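Local coordinates for protein beta sliding clamp (Streptococcus pneumoniae, PDB 2AWA) that probably encircles DNA as a ring-shaped head-to-tail homodimer, tethering DNA polymerases and other proteins to it so that synthesis stays processive, at residues K20-Q25 with Q72-A77; I95-S100 with S123-K128. All coordinates share one frame; numbering follows the deposited sequence.

Interaction 1 of 2, residues K20-Q25 with Q72-A77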
# COMPACT_ATOMS: atom_id res chain seq x y z
N LYS B 20 -17.91 -9.25 -18.06
CA LYS B 20 -17.60 -8.69 -16.73
C LYS B 20 -16.39 -7.77 -16.73
O LYS B 20 -16.45 -6.68 -16.16
CB LYS B 20 -17.43 -9.79 -15.67
CG LYS B 20 -17.08 -9.23 -14.25
CD LYS B 20 -16.66 -10.33 -13.27
CE LYS B 20 -15.21 -10.72 -13.46
NZ LYS B 20 -14.89 -12.01 -12.80
N ASN B 21 -15.29 -8.18 -17.36
CA ASN B 21 -14.07 -7.36 -17.33
C ASN B 21 -14.14 -6.02 -18.08
O ASN B 21 -13.69 -5.02 -17.56
CB ASN B 21 -12.86 -8.15 -17.78
CG ASN B 21 -12.49 -9.24 -16.80
OD1 ASN B 21 -12.95 -9.24 -15.64
ND2 ASN B 21 -11.66 -10.18 -17.25
N LEU B 22 -14.71 -5.99 -19.28
CA LEU B 22 -14.81 -4.72 -19.98
C LEU B 22 -15.75 -3.78 -19.23
O LEU B 22 -15.50 -2.57 -19.18
CB LEU B 22 -15.26 -4.90 -21.43
CG LEU B 22 -15.07 -3.62 -22.26
CD1 LEU B 22 -14.50 -3.93 -23.63
CD2 LEU B 22 -16.36 -2.83 -22.38
N PHE B 23 -16.81 -4.34 -18.64
CA PHE B 23 -17.74 -3.57 -17.81
C PHE B 23 -16.98 -3.00 -16.65
O PHE B 23 -16.99 -1.80 -16.42
CB PHE B 23 -18.89 -4.47 -17.33
CG PHE B 23 -20.04 -3.73 -16.67
CD1 PHE B 23 -20.53 -2.54 -17.17
CD2 PHE B 23 -20.71 -4.30 -15.59
CE1 PHE B 23 -21.60 -1.90 -16.56
CE2 PHE B 23 -21.78 -3.66 -15.00
CZ PHE B 23 -22.22 -2.46 -15.48
N LEU B 24 -16.28 -3.88 -15.92
CA LEU B 24 -15.55 -3.48 -14.72
C LEU B 24 -14.53 -2.38 -15.00
O LEU B 24 -14.28 -1.52 -14.16
CB LEU B 24 -14.85 -4.68 -14.08
CG LEU B 24 -14.28 -4.47 -12.68
CD1 LEU B 24 -15.37 -4.08 -11.67
CD2 LEU B 24 -13.58 -5.72 -12.22
N GLN B 25 -13.92 -2.42 -16.18
CA GLN B 25 -12.93 -1.43 -16.53
C GLN B 25 -13.60 -0.08 -16.70
O GLN B 25 -13.19 0.89 -16.10
CB GLN B 25 -12.18 -1.80 -17.81
CG GLN B 25 -10.99 -0.90 -18.05
CD GLN B 25 -10.45 -0.98 -19.45
OE1 GLN B 25 -10.63 -1.99 -20.15
NE2 GLN B 25 -9.78 0.08 -19.88
N GLN B 72 -23.03 -1.02 -27.92
CA GLN B 72 -23.53 -2.36 -28.26
C GLN B 72 -22.61 -3.03 -29.29
O GLN B 72 -22.25 -4.19 -29.13
CB GLN B 72 -24.97 -2.26 -28.80
CG GLN B 72 -25.58 -3.52 -29.44
CD GLN B 72 -26.75 -3.19 -30.37
N LYS B 73 -22.23 -2.27 -30.32
CA LYS B 73 -21.47 -2.80 -31.46
C LYS B 73 -19.99 -3.10 -31.14
O LYS B 73 -19.29 -3.68 -31.98
CB LYS B 73 -21.56 -1.85 -32.67
CG LYS B 73 -22.98 -1.69 -33.24
CD LYS B 73 -23.04 -0.63 -34.34
N ASN B 74 -19.52 -2.74 -29.95
CA ASN B 74 -18.18 -3.13 -29.53
C ASN B 74 -18.08 -4.65 -29.35
O ASN B 74 -18.76 -5.23 -28.50
CB ASN B 74 -17.76 -2.44 -28.23
CG ASN B 74 -16.31 -2.71 -27.86
OD1 ASN B 74 -15.63 -3.52 -28.49
ND2 ASN B 74 -15.83 -2.04 -26.81
N GLU B 75 -17.23 -5.25 -30.17
CA GLU B 75 -17.04 -6.70 -30.19
C GLU B 75 -16.58 -7.27 -28.84
O GLU B 75 -17.03 -8.33 -28.42
CB GLU B 75 -16.06 -7.08 -31.31
CG GLU B 75 -15.79 -8.57 -31.45
CD GLU B 75 -15.22 -8.94 -32.81
OE1 GLU B 75 -15.78 -8.49 -33.83
OE2 GLU B 75 -14.22 -9.70 -32.86
N ASP B 76 -15.69 -6.54 -28.15
CA ASP B 76 -15.11 -7.00 -26.88
C ASP B 76 -16.08 -6.95 -25.71
O ASP B 76 -15.91 -7.67 -24.71
CB ASP B 76 -13.86 -6.18 -26.53
CG ASP B 76 -12.73 -6.36 -27.54
OD1 ASP B 76 -12.85 -7.21 -28.45
OD2 ASP B 76 -11.72 -5.63 -27.42
N ALA B 77 -17.10 -6.09 -25.82
CA ALA B 77 -18.07 -5.93 -24.74
C ALA B 77 -18.98 -7.14 -24.60
O ALA B 77 -19.47 -7.41 -23.52
CB ALA B 77 -18.90 -4.68 -24.96

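Interaction 2 of 2, residues I95-S100 with S123-K128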
# COMPACT_ATOMS: atom_id res chain seq x y z
N ILE B 95 -19.29 -1.62 -7.72
CA ILE B 95 -18.02 -2.01 -8.34
C ILE B 95 -17.37 -3.19 -7.65
O ILE B 95 -16.94 -4.12 -8.32
CB ILE B 95 -17.05 -0.84 -8.46
CG1 ILE B 95 -17.57 0.11 -9.55
CG2 ILE B 95 -15.65 -1.34 -8.82
CD1 ILE B 95 -16.82 1.43 -9.71
N ASN B 96 -17.30 -3.16 -6.32
CA ASN B 96 -16.83 -4.32 -5.57
C ASN B 96 -17.59 -5.60 -5.86
O ASN B 96 -17.00 -6.68 -5.91
CB ASN B 96 -16.91 -4.08 -4.06
CG ASN B 96 -15.79 -3.26 -3.55
OD1 ASN B 96 -14.65 -3.46 -3.94
ND2 ASN B 96 -16.09 -2.31 -2.68
N VAL B 97 -18.90 -5.48 -6.01
CA VAL B 97 -19.74 -6.65 -6.18
C VAL B 97 -19.49 -7.25 -7.55
O VAL B 97 -19.27 -8.45 -7.66
CB VAL B 97 -21.23 -6.30 -5.99
CG1 VAL B 97 -22.15 -7.37 -6.62
CG2 VAL B 97 -21.53 -6.13 -4.52
N VAL B 98 -19.54 -6.42 -8.59
CA VAL B 98 -19.28 -6.90 -9.94
C VAL B 98 -17.94 -7.62 -9.96
O VAL B 98 -17.83 -8.76 -10.39
CB VAL B 98 -19.24 -5.73 -10.95
CG1 VAL B 98 -18.60 -6.16 -12.26
CG2 VAL B 98 -20.65 -5.17 -11.18
N SER B 99 -16.92 -6.93 -9.48
CA SER B 99 -15.58 -7.48 -9.38
C SER B 99 -15.55 -8.87 -8.71
O SER B 99 -14.72 -9.71 -9.05
CB SER B 99 -14.72 -6.48 -8.63
OG SER B 99 -13.48 -7.05 -8.29
N SER B 100 -16.45 -9.11 -7.76
CA SER B 100 -16.51 -10.39 -7.06
C SER B 100 -17.21 -11.53 -7.84
O SER B 100 -17.14 -12.67 -7.42
CB SER B 100 -17.23 -10.20 -5.73
OG SER B 100 -18.63 -10.15 -5.93
N SER B 123 -24.52 -17.57 -9.31
CA SER B 123 -24.51 -16.55 -8.27
C SER B 123 -25.44 -15.39 -8.66
O SER B 123 -25.23 -14.75 -9.69
CB SER B 123 -23.08 -16.06 -8.05
OG SER B 123 -23.05 -14.95 -7.18
N GLU B 124 -26.47 -15.17 -7.85
CA GLU B 124 -27.44 -14.08 -8.06
C GLU B 124 -27.31 -13.06 -6.93
O GLU B 124 -27.33 -13.43 -5.75
CB GLU B 124 -28.86 -14.63 -8.12
CG GLU B 124 -29.94 -13.62 -8.54
CD GLU B 124 -31.34 -14.21 -8.45
OE1 GLU B 124 -31.78 -14.57 -7.33
OE2 GLU B 124 -32.00 -14.33 -9.51
N ILE B 125 -27.17 -11.79 -7.30
CA ILE B 125 -26.95 -10.73 -6.34
C ILE B 125 -27.79 -9.51 -6.72
O ILE B 125 -27.63 -8.92 -7.80
CB ILE B 125 -25.46 -10.32 -6.21
CG1 ILE B 125 -24.61 -11.51 -5.79
CG2 ILE B 125 -25.30 -9.19 -5.18
CD1 ILE B 125 -23.20 -11.15 -5.36
N THR B 126 -28.66 -9.13 -5.78
CA THR B 126 -29.66 -8.09 -5.95
C THR B 126 -29.22 -6.90 -5.14
O THR B 126 -28.97 -7.02 -3.96
CB THR B 126 -31.02 -8.59 -5.46
OG1 THR B 126 -31.42 -9.70 -6.25
CG2 THR B 126 -32.08 -7.51 -5.54
N LEU B 127 -29.10 -5.75 -5.78
CA LEU B 127 -28.69 -4.55 -5.09
C LEU B 127 -29.79 -3.51 -5.19
O LEU B 127 -30.48 -3.44 -6.18
CB LEU B 127 -27.42 -4.00 -5.73
CG LEU B 127 -26.19 -4.91 -5.76
CD1 LEU B 127 -25.18 -4.38 -6.76
CD2 LEU B 127 -25.57 -5.00 -4.40
N LYS B 128 -29.93 -2.70 -4.15
CA LYS B 128 -30.91 -1.61 -4.11
C LYS B 128 -30.32 -0.34 -4.76
O LYS B 128 -29.28 0.16 -4.35
CB LYS B 128 -31.32 -1.36 -2.66
CG LYS B 128 -32.38 -0.27 -2.44
CD LYS B 128 -33.72 -0.62 -3.08
CE LYS B 128 -34.75 0.48 -2.85
NZ LYS B 128 -36.11 0.07 -3.32

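Interaction 1 of 2, residues K20-Q25 with Q72-A77
In the N-terminal domain, the opening turn of helix 20-31 meets the loop that joins strands 64-71 and 80-83, and L22 alone makes the helix side of the contact, touching N74, D76 and A77. Its CG lies trans to the backbone N (chi1 -167°), which carries the forked end out from the helix toward the loop. The two methyls share the work. CD1 rests 3.7 Å from CB of D76, the aliphatic part of that residue, and 3.9 Å from ND2 of N74, whose side chain approaches from the opposite direction. CD2 turns to the methyl of A77, with CB 4.1 Å away. A branched leucine suits this place because it can meet two parts of the loop at once, while the small A77 fits close to the helix. No hydrogen bond crosses between 20-25 and 72-77; the loop holds its own shape. OD1 of N74 accepts from the backbone N of D76 at 3.0 Å, the donor standing 53° out of the carbonyl plane, and N74 O receives a longer bond from A77 N. I70, on strand 64-71, packs against both L22 and A77 and links their contact to the sheet. Here a helix of the domain packs on a connection between strands of its two sheets, with the loop turned by N74 in an Asx turn.

Interaction 2 of 2, residues I95-S100 with S123-K128
V97, with chi1 at 161°, sets CG1 trans to its own nitrogen and CG2 trans to its carbonyl carbon, so that its two methyls part toward two residues of strand 123-128, I125 and L127. In I125 a chi1 of -59° puts CG2 trans to the backbone N and facing the helix. These two ends meet tip to tip: V97 CG1 is 3.9 Å from I125 CG2, and the same valine methyl is 4.1 Å from I125 CD1, so it faces both branches of the isoleucine. The other methyl, V97 CG2, meets L127 CD2 at 4.2 Å, again end against end. I125 and L127 are two residues apart on an extended strand and therefore project from the same face, and a compact beta-branched valine can touch both, one methyl to each residue. All three are buried, and the contact is wholly apolar. It belongs to the layering of the N-terminal of the chain's three related domains, in which helix 91-100 packs on an antiparallel sheet whose outermost strand within this chain is 123-128. L118, on the neighbouring strand 115-120, touches V97 and L127 and extends the apolar surface. The outer edge of 123-128 pairs antiparallel with a strand of the second subunit, carrying the sheet across the dimer interface. S100 lies at this boundary too, its backbone O accepting a hydrogen bond from R289 of the second subunit.

How the interactions relate
Interactions 1 and 2 lie about 17 Å apart, centre to centre, in the same N-terminal domain, and helices 20-31 and 91-100 join them by packing directly on each other. L24 is the main bridge: its CD1 comes within 3.9 Å of V98 CG1, and its CD2 reaches S99 CB at 3.8 Å. K20 brings its CD to 3.5 Å from V98 O, and its NZ hydrogen-bonds to L101 O. Each helix thus uses one face for its partner and another for a beta element: interaction 1 holds a loop, interaction 2 the interface strand. As in relatives, such paired helices probably line the DNA-facing side of the ring.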